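Local coordinates for protein ftsY (Mycoplasma mycoides, PDB 1ZU4) that is the NG-domain fragment of an SRP receptor, joining an N-terminal helical bundle to an SRP-type domain of the P-loop NTPase fold, at residues S58-V61 / R62-K66; D99-E102 / N103-N106; Q246-E249 / F250-A254; M216-I219 / I220-V223; T262-D265 / S266-K269. All coordinates share one frame; numbering follows the deposited sequence.

All five contacts are local, each formed along a helix end or round a turn. In chain order they run 58-66, 99-106, 216-223, 246-254 and 262-269, so contact 4 precedes contact 3. Contact 1 belongs to helix 51-64 of the helical bundle and stands apart, its centre about 49 Å from that of contact 4. The other four belong to the sheet domain: contact 2 leads into strand 106-111, contact 4 lies on helix 206-221, contact 3 closes helix 241-250 and runs into the loop before strand 258-262, and contact 5 follows that strand. Contacts 2 and 4 are neighbours, with nearest atoms about 5 Å apart. Contact 5 meets helix 12-27, linking the sheet domain to the N-terminal helices.

Contact 1 of 5, residues S58-V61 / R62-K66; sequences SNLV and RKKTK
Thr65 reaches back to Val61 with its hydroxyl, giving a 2.6 Å hydrogen bond from Thr65 OG1 to Val61 O. The donor comes in 36° above the carbonyl plane, so the bond does not use a lone-pair direction. It depends on the threonine's first torsion of 54°, which sets OG1 between its own backbone N and carbonyl carbon. The same rotation turns the methyl toward valine, and Thr65 CG2 lies 4.2 Å from Val61 CG1.

One residue earlier, Leu60 and Lys64 run side by side in the same direction. The closest approach of their side chains is 4.0 Å, between Leu60 CD2 and Lys64 CE. Lys64 keeps its aliphatic stem close to the leucine carbonyl, with Lys64 CG 3.3 Å from Leu60 O, and bends at chi4, beyond which NZ forms a salt bridge with Glu80.

On another side of the helix a water ties three side chains together. It accepts from Arg62 NE at 2.9 Å, lying in the guanidinium plane at its edge, and donates to Ser58 OG at 2.9 Å; a weak bond from Asn59 ND2 adds a third link. The arginine chain is bent at chi2 and chi3, and its NH1 pairs with Asp34, while Ser58 OG also bonds Glu41.

The contact spans the C-terminal end of helix 51-64 in the helical bundle, with Thr65 just past it. Phe37 of helix 34-46 packs on Ser58, Val61, Arg62 and Thr65, whereas helix 71-87 meets Leu60, Val61 and Lys64 through Ser81 and Thr65 through Ala77.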
loop_
_atom_site.group_PDB
_atom_site.type_symbol
_atom_site.label_atom_id
_atom_site.label_comp_id
_atom_site.label_asym_id
_atom_site.label_seq_id
_atom_site.Cartn_x
_atom_site.Cartn_y
_atom_site.Cartn_z
ATOM N N SER A 58 19.916 12.057 -5.028
ATOM C CA SER A 58 21.313 12.504 -5.163
ATOM C C SER A 58 21.413 14.027 -5.198
ATOM O O SER A 58 22.277 14.601 -4.517
ATOM C CB SER A 58 21.939 11.931 -6.426
ATOM O OG SER A 58 23.351 12.178 -6.432
ATOM N N ASN A 59 20.541 14.681 -5.963
ATOM C CA ASN A 59 20.581 16.165 -6.051
ATOM C C ASN A 59 20.293 16.849 -4.734
ATOM O O ASN A 59 20.978 17.794 -4.363
ATOM C CB ASN A 59 19.653 16.704 -7.132
ATOM C CG ASN A 59 20.200 16.486 -8.520
ATOM O OD1 ASN A 59 19.446 16.502 -9.501
ATOM N ND2 ASN A 59 21.500 16.246 -8.618
ATOM N N LEU A 60 19.280 16.352 -4.023
ATOM C CA LEU A 60 19.013 16.776 -2.652
ATOM C C LEU A 60 20.179 16.602 -1.661
ATOM O O LEU A 60 20.490 17.523 -0.910
ATOM C CB LEU A 60 17.767 16.068 -2.136
ATOM C CG LEU A 60 16.453 16.694 -2.624
ATOM C CD1 LEU A 60 15.308 15.739 -2.336
ATOM C CD2 LEU A 60 16.237 18.115 -2.019
ATOM N N VAL A 61 20.802 15.416 -1.644
ATOM C CA VAL A 61 21.984 15.182 -0.797
ATOM C C VAL A 61 23.116 16.166 -1.219
ATOM O O VAL A 61 23.736 16.813 -0.390
ATOM C CB VAL A 61 22.513 13.749 -0.910
ATOM C CG1 VAL A 61 23.860 13.620 -0.154
ATOM C CG2 VAL A 61 21.504 12.721 -0.332
ATOM N N ARG A 62 23.306 16.335 -2.519
ATOM C CA ARG A 62 24.337 17.243 -3.018
ATOM C C ARG A 62 24.042 18.684 -2.593
ATOM O O ARG A 62 24.940 19.437 -2.250
ATOM C CB ARG A 62 24.498 17.052 -4.539
ATOM C CG ARG A 62 25.257 18.193 -5.154
ATOM C CD ARG A 62 26.132 17.841 -6.319
ATOM N NE ARG A 62 25.892 16.634 -7.121
ATOM C CZ ARG A 62 26.908 16.050 -7.764
ATOM N NH1 ARG A 62 28.118 16.555 -7.602
ATOM N NH2 ARG A 62 26.747 14.974 -8.539
ATOM N N LYS A 63 22.766 19.051 -2.549
ATOM C CA LYS A 63 22.380 20.387 -2.133
ATOM C C LYS A 63 22.615 20.668 -0.650
ATOM O O LYS A 63 23.001 21.775 -0.273
ATOM C CB LYS A 63 20.912 20.616 -2.459
ATOM C CG LYS A 63 20.557 22.089 -2.413
ATOM C CD LYS A 63 19.635 22.432 -3.570
ATOM C CE LYS A 63 18.207 22.168 -3.161
ATOM N NZ LYS A 63 17.855 23.112 -2.050
ATOM N N LYS A 64 22.359 19.658 0.177
ATOM C CA LYS A 64 22.458 19.736 1.647
ATOM C C LYS A 64 23.896 19.667 2.166
ATOM O O LYS A 64 24.174 19.891 3.356
ATOM C CB LYS A 64 21.648 18.574 2.236
ATOM C CG LYS A 64 20.160 18.764 2.099
ATOM C CD LYS A 64 19.346 17.494 2.251
ATOM C CE LYS A 64 17.973 17.694 1.593
ATOM N NZ LYS A 64 17.071 18.588 2.411
ATOM N N THR A 65 24.844 19.327 1.313
ATOM C CA THR A 65 26.131 18.928 1.890
ATOM C C THR A 65 27.298 19.679 1.254
ATOM O O THR A 65 27.137 20.264 0.223
ATOM C CB THR A 65 26.390 17.416 1.697
ATOM O OG1 THR A 65 26.270 17.089 0.328
ATOM C CG2 THR A 65 25.376 16.529 2.467
ATOM N N LYS A 66 28.486 19.577 1.855
ATOM C CA LYS A 66 29.688 20.144 1.288
ATOM C C LYS A 66 30.705 19.017 1.118
ATOM O O LYS A 66 30.533 17.936 1.683
ATOM C CB LYS A 66 30.249 21.252 2.186
ATOM C CG LYS A 66 29.338 22.416 2.388
ATOM C CD LYS A 66 28.900 23.034 1.064
ATOM C CE LYS A 66 28.213 24.363 1.307
ATOM N NZ LYS A 66 28.036 25.120 0.059
HETATM O O HOH W 1 23.658 14.833 -7.551
#

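Contact 2 of 5, residues D99-E102 / N103-N106; sequences DFKE and NRLN
Arg104, Asn106 and Lys101 carry this contact, in which the chain doubles back through a type I beta turn from Lys101 to Arg104. Arg104 CG sits between its backbone N and carbonyl carbon (chi1 79°), and the chain, extended from CG to NE, carries the guanidinium back under Lys101 to Asp99. There it lies flat beneath the lysine stem: Lys101 CG sits over its centre, 3.3 Å from Arg104 CZ. Beyond that stem, both basic groups converge on one carboxylate oxygen. Arg104 NH2 forms a salt bridge with Asp99 OD1 at 3.0 Å, and Lys101 NZ reaches Asp99 OD1 on its syn side at 2.9 Å. The carboxylate and guanidinium planes stand 68° apart, so this is not a flat two-pronged pairing; a water joins Asp99 OD2 to Arg104 NH1 instead. A weak bond from Arg104 NH2 to Asp99 O adds to the grip.

Asn106 clasps the backbone of Lys101 with both ends of its amide. Its OD1 accepts from Lys101 N at 2.8 Å, while its ND2 donates to Lys101 O at 3.0 Å. Arg104 NE also donates to Asn106 OD1, at 3.0 Å and from the face opposite Lys101 N. Bonds at both OD1 and ND2 fix the amide's rotation. It is also stacked on Phe100, the planes 22° apart and ND2 over the ring centre, 3.4 Å from Phe100 CZ.

The turn leads into strand 106-111. Leu194 of strand 194-198 touches both Phe100 and Asn106, and Asn106 ND2 bonds Asp193 O. Tyr129 of helix 118-131 stacks on the Phe100 ring.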
loop_
_atom_site.group_PDB
_atom_site.type_symbol
_atom_site.label_atom_id
_atom_site.label_comp_id
_atom_site.label_asym_id
_atom_site.label_seq_id
_atom_site.Cartn_x
_atom_site.Cartn_y
_atom_site.Cartn_z
ATOM N N ASP A 99 -9.887 8.528 4.047
ATOM C CA ASP A 99 -11.154 9.251 4.182
ATOM C C ASP A 99 -12.135 8.400 5.011
ATOM O O ASP A 99 -13.068 7.777 4.484
ATOM C CB ASP A 99 -11.711 9.628 2.811
ATOM C CG ASP A 99 -12.850 10.636 2.887
ATOM O OD1 ASP A 99 -13.097 11.172 3.967
ATOM O OD2 ASP A 99 -13.538 10.869 1.863
ATOM N N PHE A 100 -11.908 8.403 6.323
ATOM C CA PHE A 100 -12.760 7.704 7.290
ATOM C C PHE A 100 -13.376 8.816 8.168
ATOM O O PHE A 100 -12.642 9.617 8.750
ATOM C CB PHE A 100 -11.927 6.723 8.115
ATOM C CG PHE A 100 -12.749 5.797 8.957
ATOM C CD1 PHE A 100 -13.034 4.489 8.522
ATOM C CD2 PHE A 100 -13.353 6.272 10.148
ATOM C CE1 PHE A 100 -13.876 3.648 9.293
ATOM C CE2 PHE A 100 -14.171 5.445 10.936
ATOM C CZ PHE A 100 -14.436 4.126 10.522
ATOM N N LYS A 101 -14.699 8.897 8.248
ATOM C CA LYS A 101 -15.339 9.904 9.118
ATOM C C LYS A 101 -16.182 9.168 10.112
ATOM O O LYS A 101 -16.781 8.170 9.767
ATOM C CB LYS A 101 -16.263 10.840 8.331
ATOM C CG LYS A 101 -15.708 11.435 7.062
ATOM C CD LYS A 101 -14.885 12.661 7.300
ATOM C CE LYS A 101 -15.259 13.721 6.271
ATOM N NZ LYS A 101 -14.741 13.431 4.909
ATOM N N GLU A 102 -16.315 9.719 11.315
ATOM C CA GLU A 102 -17.118 9.107 12.378
ATOM C C GLU A 102 -18.603 9.060 12.077
ATOM O O GLU A 102 -19.313 8.157 12.531
ATOM C CB GLU A 102 -16.944 9.904 13.673
ATOM C CG GLU A 102 -15.514 9.978 14.125
ATOM C CD GLU A 102 -15.003 8.636 14.506
ATOM O OE1 GLU A 102 -15.522 8.035 15.491
ATOM O OE2 GLU A 102 -14.068 8.185 13.822
ATOM N N ASN A 103 -19.117 10.068 11.401
ATOM C CA ASN A 103 -20.563 10.176 11.368
ATOM C C ASN A 103 -21.225 9.630 10.109
ATOM O O ASN A 103 -22.298 10.111 9.696
ATOM C CB ASN A 103 -20.999 11.618 11.666
ATOM C CG ASN A 103 -20.064 12.684 11.021
ATOM O OD1 ASN A 103 -19.487 12.480 9.949
ATOM N ND2 ASN A 103 -19.943 13.830 11.695
ATOM N N ARG A 104 -20.591 8.635 9.475
ATOM C CA ARG A 104 -21.143 8.074 8.239
ATOM C C ARG A 104 -20.797 6.608 8.012
ATOM O O ARG A 104 -20.027 5.990 8.769
ATOM C CB ARG A 104 -20.722 8.903 7.041
ATOM C CG ARG A 104 -19.306 8.615 6.584
ATOM C CD ARG A 104 -18.901 9.415 5.390
ATOM N NE ARG A 104 -17.509 9.074 5.113
ATOM C CZ ARG A 104 -16.677 9.789 4.375
ATOM N NH1 ARG A 104 -17.078 10.896 3.765
ATOM N NH2 ARG A 104 -15.441 9.370 4.224
ATOM N N LEU A 105 -21.390 6.056 6.963
ATOM C CA LEU A 105 -21.007 4.742 6.511
ATOM C C LEU A 105 -19.855 4.897 5.527
ATOM O O LEU A 105 -20.019 5.339 4.395
ATOM C CB LEU A 105 -22.204 3.997 5.909
ATOM C CG LEU A 105 -21.879 2.711 5.162
ATOM C CD1 LEU A 105 -21.289 1.704 6.050
ATOM C CD2 LEU A 105 -23.223 2.254 4.529
ATOM N N ASN A 106 -18.663 4.588 5.995
ATOM C CA ASN A 106 -17.481 4.691 5.155
ATOM C C ASN A 106 -17.492 3.477 4.227
ATOM O O ASN A 106 -17.824 2.371 4.635
ATOM C CB ASN A 106 -16.205 4.713 6.033
ATOM C CG ASN A 106 -16.190 5.880 6.993
ATOM O OD1 ASN A 106 -15.958 7.012 6.578
ATOM N ND2 ASN A 106 -16.540 5.625 8.261
HETATM O O HOH W 2 -15.921 12.422 1.144
#

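Contact 3 of 5, residues Q246-E249 / F250-A254; sequences QAEE and FSKVA
The carboxylate of Glu248 has Ser251 and Lys252 on one side of its plane, both well out of it. Ser251 OG lies 3.2 Å from Glu248 OE1, and Lys252 CE lies 3.9 Å from Glu248 OE2. The lysine's charged end stays beyond salt-bridge range, with NZ 4.3 Å from Glu248 OE2. In Glu248 the bend at chi2 (67°) folds the carboxylate toward these partners. The Phe250 ring, by contrast, turns away from 246-249 and packs on Leu209 and Leu233.

Ser251 OG donates its proton to Glu248 O at 2.7 Å, tilted 22° from the carbonyl plane. A first torsion of 80° brings the hydroxyl back over this preceding turn.

All this happens where helix 241-250 of the P-loop NTPase-type domain gives way to the loop before strand 258-262. The regular bonds persist to Ser251 N, which meets Ala247 O at 3.0 Å. The bonding then changes from i to i+4 to i to i+3: Lys252 N reaches Glu249 O only weakly, at 3.3 Å, and Val253 N bonds Phe250 O at 2.9 Å. Phe250 also touches the probable P-loop, while Glu248 packs against Leu279 and Leu280 of helix 272-280.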
loop_
_atom_site.group_PDB
_atom_site.type_symbol
_atom_site.label_atom_id
_atom_site.label_comp_id
_atom_site.label_asym_id
_atom_site.label_seq_id
_atom_site.Cartn_x
_atom_site.Cartn_y
_atom_site.Cartn_z
ATOM N N GLN A 246 2.938 -3.160 -13.113
ATOM C CA GLN A 246 1.636 -3.792 -13.196
ATOM C C GLN A 246 0.571 -2.971 -12.466
ATOM O O GLN A 246 -0.555 -2.867 -12.968
ATOM C CB GLN A 246 1.693 -5.204 -12.603
ATOM C CG GLN A 246 2.480 -6.160 -13.462
ATOM C CD GLN A 246 1.576 -6.947 -14.368
ATOM O OE1 GLN A 246 0.566 -7.482 -13.902
ATOM N NE2 GLN A 246 1.929 -7.046 -15.668
ATOM N N ALA A 247 0.924 -2.401 -11.301
ATOM C CA ALA A 247 -0.012 -1.568 -10.546
ATOM C C ALA A 247 -0.363 -0.317 -11.360
ATOM O O ALA A 247 -1.508 0.056 -11.405
ATOM C CB ALA A 247 0.549 -1.183 -9.196
ATOM N N GLU A 248 0.613 0.285 -12.058
ATOM C CA GLU A 248 0.286 1.383 -12.975
ATOM C C GLU A 248 -0.731 0.980 -14.069
ATOM O O GLU A 248 -1.613 1.753 -14.432
ATOM C CB GLU A 248 1.552 2.001 -13.601
ATOM C CG GLU A 248 1.250 3.182 -14.601
ATOM C CD GLU A 248 0.659 4.457 -13.944
ATOM O OE1 GLU A 248 0.283 4.448 -12.761
ATOM O OE2 GLU A 248 0.525 5.494 -14.668
ATOM N N GLU A 249 -0.595 -0.225 -14.612
ATOM C CA GLU A 249 -1.490 -0.614 -15.693
ATOM C C GLU A 249 -2.889 -0.745 -15.118
ATOM O O GLU A 249 -3.869 -0.437 -15.776
ATOM C CB GLU A 249 -1.024 -1.908 -16.370
ATOM C CG GLU A 249 0.421 -1.831 -16.989
ATOM C CD GLU A 249 0.884 -3.166 -17.597
ATOM O OE1 GLU A 249 0.050 -3.888 -18.204
ATOM O OE2 GLU A 249 2.086 -3.471 -17.497
ATOM N N PHE A 250 -2.992 -1.204 -13.873
ATOM C CA PHE A 250 -4.311 -1.405 -13.284
ATOM C C PHE A 250 -4.958 -0.058 -12.982
ATOM O O PHE A 250 -6.160 0.067 -13.014
ATOM C CB PHE A 250 -4.236 -2.241 -11.999
ATOM C CG PHE A 250 -5.550 -2.860 -11.634
ATOM C CD1 PHE A 250 -5.880 -4.139 -12.091
ATOM C CD2 PHE A 250 -6.481 -2.145 -10.904
ATOM C CE1 PHE A 250 -7.113 -4.700 -11.806
ATOM C CE2 PHE A 250 -7.727 -2.697 -10.628
ATOM C CZ PHE A 250 -8.042 -3.974 -11.059
ATOM N N SER A 251 -4.142 0.941 -12.646
ATOM C CA SER A 251 -4.666 2.271 -12.374
ATOM C C SER A 251 -5.493 2.872 -13.519
ATOM O O SER A 251 -6.085 3.922 -13.317
ATOM C CB SER A 251 -3.560 3.240 -11.902
ATOM O OG SER A 251 -2.803 3.752 -12.972
ATOM N N LYS A 252 -5.564 2.218 -14.693
ATOM C CA LYS A 252 -6.378 2.738 -15.833
ATOM C C LYS A 252 -7.801 2.141 -15.863
ATOM O O LYS A 252 -8.687 2.566 -16.622
ATOM C CB LYS A 252 -5.706 2.457 -17.191
ATOM C CG LYS A 252 -4.231 2.794 -17.317
ATOM C CD LYS A 252 -3.927 4.187 -16.806
ATOM C CE LYS A 252 -2.479 4.570 -17.054
ATOM N NZ LYS A 252 -2.348 5.873 -17.785
ATOM N N VAL A 253 -8.005 1.143 -15.028
ATOM C CA VAL A 253 -9.213 0.349 -15.029
ATOM C C VAL A 253 -10.100 0.879 -13.895
ATOM O O VAL A 253 -11.318 0.753 -13.930
ATOM C CB VAL A 253 -8.832 -1.160 -14.809
ATOM C CG1 VAL A 253 -10.020 -1.989 -14.490
ATOM C CG2 VAL A 253 -8.075 -1.724 -16.024
ATOM N N ALA A 254 -9.458 1.474 -12.884
ATOM C CA ALA A 254 -10.151 1.882 -11.675
ATOM C C ALA A 254 -9.566 3.195 -11.263
ATOM O O ALA A 254 -8.381 3.472 -11.513
ATOM C CB ALA A 254 -9.978 0.818 -10.574
#

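Contact 4 of 5, residues M216-I219 / I220-V223; sequences MNKI and IQQV
Helix 206-221 of the P-loop NTPase-type domain nears its C-terminal end here, where Gln221 lies back along Asn217 and Ile220 along Met216. Two regular i to i+4 bonds set the frame: Ile220 N to Met216 O, and Gln221 N to Asn217 O, each at 2.9 Å. The glutamine side chain runs back beside the carbonyl that its own backbone N bonds, bringing Gln221 CG to 3.0 Å from Asn217 O. Its first torsion of -63° points CG away from its own carbonyl carbon, and the extended chain lays the amide alongside the Asn217 carbonyl. Gln221 OE1 accepts from a water at 3.0 Å, and that water accepts from Lys218 NZ at 3.1 Å, bridging the two side chains. Gln221 NE2 turns to Ala227 O in the loop that follows.

Unlike Gln221, whose side chain only lies beside the Asn217 carbonyl, Gln222 uses its amide: Gln222 NE2 makes a weak bond to Lys218 O at 3.4 Å, though the N-H points fairly straight at it (158°).

Ile220 faces the interior. With a first torsion of 73°, its CG1 sits between the backbone N and carbonyl carbon, and its CG2 comes 3.4 Å from Met216 O. Around it lie Ile107 and Met109 of strand 106-111 and Ile184 of helix 176-189.

The chemistry is therefore two-sided. Apolar Met216 and Ile220 are buried against the sheet and helix 176-189, while side-chain amides and a water serve the polar face, where the water gives the Lys218 ammonium and the Gln221 carbonyl oxygen a shared partner.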
loop_
_atom_site.group_PDB
_atom_site.type_symbol
_atom_site.label_atom_id
_atom_site.label_comp_id
_atom_site.label_asym_id
_atom_site.label_seq_id
_atom_site.Cartn_x
_atom_site.Cartn_y
_atom_site.Cartn_z
ATOM N N MET A 216 -21.545 -1.088 -9.108
ATOM C CA MET A 216 -21.347 -0.998 -7.641
ATOM C C MET A 216 -21.456 0.453 -7.158
ATOM O O MET A 216 -22.133 0.755 -6.174
ATOM C CB MET A 216 -19.992 -1.596 -7.270
ATOM C CG MET A 216 -20.028 -3.107 -7.307
ATOM S SD MET A 216 -18.397 -3.753 -7.002
ATOM C CE MET A 216 -18.620 -5.450 -7.320
ATOM N N ASN A 217 -20.720 1.331 -7.820
ATOM C CA ASN A 217 -20.750 2.749 -7.598
ATOM C C ASN A 217 -22.173 3.304 -7.582
ATOM O O ASN A 217 -22.551 4.064 -6.682
ATOM C CB ASN A 217 -19.982 3.404 -8.725
ATOM C CG ASN A 217 -18.488 3.347 -8.531
ATOM O OD1 ASN A 217 -17.983 3.040 -7.431
ATOM N ND2 ASN A 217 -17.745 3.675 -9.608
ATOM N N LYS A 218 -22.955 2.919 -8.580
ATOM C CA LYS A 218 -24.342 3.360 -8.687
ATOM C C LYS A 218 -25.177 2.882 -7.500
ATOM O O LYS A 218 -25.966 3.629 -6.943
ATOM C CB LYS A 218 -24.933 2.911 -10.035
ATOM C CG LYS A 218 -24.414 3.739 -11.287
ATOM C CD LYS A 218 -24.530 5.269 -10.956
ATOM C CE LYS A 218 -24.961 6.124 -12.152
ATOM N NZ LYS A 218 -25.524 7.452 -11.708
ATOM N N ILE A 219 -24.954 1.649 -7.067
ATOM C CA ILE A 219 -25.672 1.142 -5.898
ATOM C C ILE A 219 -25.318 1.930 -4.625
ATOM O O ILE A 219 -26.213 2.273 -3.811
ATOM C CB ILE A 219 -25.368 -0.380 -5.657
ATOM C CG1 ILE A 219 -26.212 -1.206 -6.626
ATOM C CG2 ILE A 219 -25.815 -0.784 -4.241
ATOM C CD1 ILE A 219 -25.714 -2.561 -6.889
ATOM N N ILE A 220 -24.017 2.174 -4.434
ATOM C CA ILE A 220 -23.548 2.744 -3.165
ATOM C C ILE A 220 -23.787 4.263 -3.080
ATOM O O ILE A 220 -24.153 4.771 -2.011
ATOM C CB ILE A 220 -22.090 2.316 -2.767
ATOM C CG1 ILE A 220 -21.033 3.017 -3.633
ATOM C CG2 ILE A 220 -21.925 0.774 -2.812
ATOM C CD1 ILE A 220 -19.647 2.390 -3.545
ATOM N N GLN A 221 -23.637 4.956 -4.200
ATOM C CA GLN A 221 -23.840 6.411 -4.247
ATOM C C GLN A 221 -25.287 6.850 -3.963
ATOM O O GLN A 221 -25.535 8.019 -3.647
ATOM C CB GLN A 221 -23.309 6.959 -5.556
ATOM C CG GLN A 221 -21.818 6.756 -5.679
ATOM C CD GLN A 221 -21.296 7.081 -7.016
ATOM O OE1 GLN A 221 -22.011 6.993 -7.984
ATOM N NE2 GLN A 221 -20.005 7.423 -7.106
ATOM N N GLN A 222 -26.226 5.907 -4.036
ATOM C CA GLN A 222 -27.605 6.178 -3.593
ATOM C C GLN A 222 -27.674 6.331 -2.085
ATOM O O GLN A 222 -28.590 6.973 -1.567
ATOM C CB GLN A 222 -28.552 5.041 -3.990
ATOM C CG GLN A 222 -28.835 4.995 -5.491
ATOM C CD GLN A 222 -29.748 3.866 -5.802
ATOM O OE1 GLN A 222 -30.898 3.863 -5.379
ATOM N NE2 GLN A 222 -29.240 2.864 -6.508
ATOM N N VAL A 223 -26.713 5.742 -1.379
ATOM C CA VAL A 223 -26.690 5.814 0.087
ATOM C C VAL A 223 -25.682 6.868 0.617
ATOM O O VAL A 223 -25.930 7.553 1.633
ATOM C CB VAL A 223 -26.468 4.413 0.688
ATOM C CG1 VAL A 223 -26.555 4.452 2.131
ATOM C CG2 VAL A 223 -27.530 3.446 0.151
HETATM O O HOH W 3 -24.751 7.836 -8.709
#

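Contact 5 of 5, residues T262-D265 / S266-K269; sequences TKMD and STSK
Residues 264-266 form a short 3-10 turn, bounded by bonds from Ser266 N to Lys263 O at 3.0 Å and from Thr267 N to Met264 O at 2.9 Å. Lys263 enters it in a left-handed conformation, phi 63° and psi 26°. Both amides approach from well above the carbonyl planes.

A side chain adds the third bond. Thr267 OG1 donates to Lys263 O at 3.0 Å, on the opposite face of that carbonyl from Ser266 N, so the oxygen is gripped from both sides. The hydroxyl can do so because OG1 points away from its own carbonyl carbon (chi1 -57°), back over the start of the turn. The threonine methyl meets Met264, whose chain bends at chi2 and chi3 and crosses at about a right angle, putting Met264 CE 4.1 Å from Thr267 CG2.

The sequence TKMD at 262-265 matches the TKxD signature, or G4 motif, of SRP-family P-loop proteins, and it follows strand 258-262 directly. Thr262 is still part of the sheet, its backbone hydrogen-bonded to Ile235 and Ala237, before the chain turns off toward helix 272-280.

Asp265 holds its carboxylate beside the next residue. Ser266 OG donates weakly to Asp265 OD1, at 3.4 Å, a longer and looser link than those of the turn itself. The backbone oxygen of Asp265 accepts from Lys13 NZ, and Met264 touches Met11 and, on helix 12-27, Ser14, so that helix lies against this loop. Thr238 packs on Lys263 and Ser266.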
loop_
_atom_site.group_PDB
_atom_site.type_symbol
_atom_site.label_atom_id
_atom_site.label_comp_id
_atom_site.label_asym_id
_atom_site.label_seq_id
_atom_site.Cartn_x
_atom_site.Cartn_y
_atom_site.Cartn_z
ATOM N N THR A 262 1.976 -4.508 0.547
ATOM C CA THR A 262 2.040 -5.700 1.373
ATOM C C THR A 262 3.383 -6.339 1.270
ATOM O O THR A 262 4.170 -6.030 0.342
ATOM C CB THR A 262 1.008 -6.750 0.920
ATOM O OG1 THR A 262 1.271 -7.111 -0.444
ATOM C CG2 THR A 262 -0.407 -6.195 1.043
ATOM N N LYS A 263 3.656 -7.227 2.237
ATOM C CA LYS A 263 4.849 -8.079 2.217
ATOM C C LYS A 263 6.138 -7.340 2.276
ATOM O O LYS A 263 7.163 -7.859 1.844
ATOM C CB LYS A 263 4.829 -9.057 1.025
ATOM C CG LYS A 263 3.785 -10.149 1.246
ATOM C CD LYS A 263 3.642 -11.103 0.078
ATOM C CE LYS A 263 2.261 -11.731 0.108
ATOM N NZ LYS A 263 1.974 -12.383 1.467
ATOM N N MET A 264 6.118 -6.142 2.855
ATOM C CA MET A 264 7.353 -5.390 2.995
ATOM C C MET A 264 8.424 -6.212 3.695
ATOM O O MET A 264 9.576 -6.189 3.295
ATOM C CB MET A 264 7.121 -4.076 3.736
ATOM C CG MET A 264 8.220 -3.027 3.452
ATOM S SD MET A 264 8.635 -2.707 1.700
ATOM C CE MET A 264 10.388 -2.319 1.837
ATOM N N ASP A 265 8.028 -6.925 4.753
ATOM C CA ASP A 265 8.924 -7.793 5.542
ATOM C C ASP A 265 9.762 -8.793 4.733
ATOM O O ASP A 265 10.851 -9.207 5.186
ATOM C CB ASP A 265 8.138 -8.538 6.640
ATOM C CG ASP A 265 7.101 -9.514 6.079
ATOM O OD1 ASP A 265 6.359 -9.136 5.156
ATOM O OD2 ASP A 265 6.983 -10.656 6.579
ATOM N N SER A 266 9.257 -9.175 3.562
ATOM C CA SER A 266 9.839 -10.219 2.719
ATOM C C SER A 266 10.677 -9.596 1.593
ATOM O O SER A 266 11.304 -10.304 0.792
ATOM C CB SER A 266 8.721 -11.087 2.098
ATOM O OG SER A 266 7.728 -11.462 3.049
ATOM N N THR A 267 10.692 -8.264 1.569
ATOM C CA THR A 267 11.305 -7.458 0.524
ATOM C C THR A 267 12.700 -6.963 0.961
ATOM O O THR A 267 12.839 -6.352 2.031
ATOM C CB THR A 267 10.393 -6.243 0.222
ATOM O OG1 THR A 267 9.093 -6.721 -0.152
ATOM C CG2 THR A 267 10.944 -5.375 -0.844
ATOM N N SER A 268 13.697 -7.218 0.112
ATOM C CA SER A 268 15.076 -6.770 0.350
ATOM C C SER A 268 15.429 -5.433 -0.298
ATOM O O SER A 268 16.444 -4.868 0.025
ATOM C CB SER A 268 16.076 -7.851 -0.091
ATOM O OG SER A 268 16.090 -8.930 0.844
ATOM N N LYS A 269 14.576 -4.913 -1.183
ATOM C CA LYS A 269 14.888 -3.654 -1.862
ATOM C C LYS A 269 13.957 -2.523 -1.487
ATOM O O LYS A 269 12.850 -2.392 -2.054
ATOM C CB LYS A 269 14.868 -3.845 -3.391
ATOM C CG LYS A 269 15.820 -4.970 -3.873
ATOM C CD LYS A 269 17.202 -4.900 -3.190
ATOM C CE LYS A 269 18.159 -5.918 -3.805
ATOM N NZ LYS A 269 18.086 -5.796 -5.283
#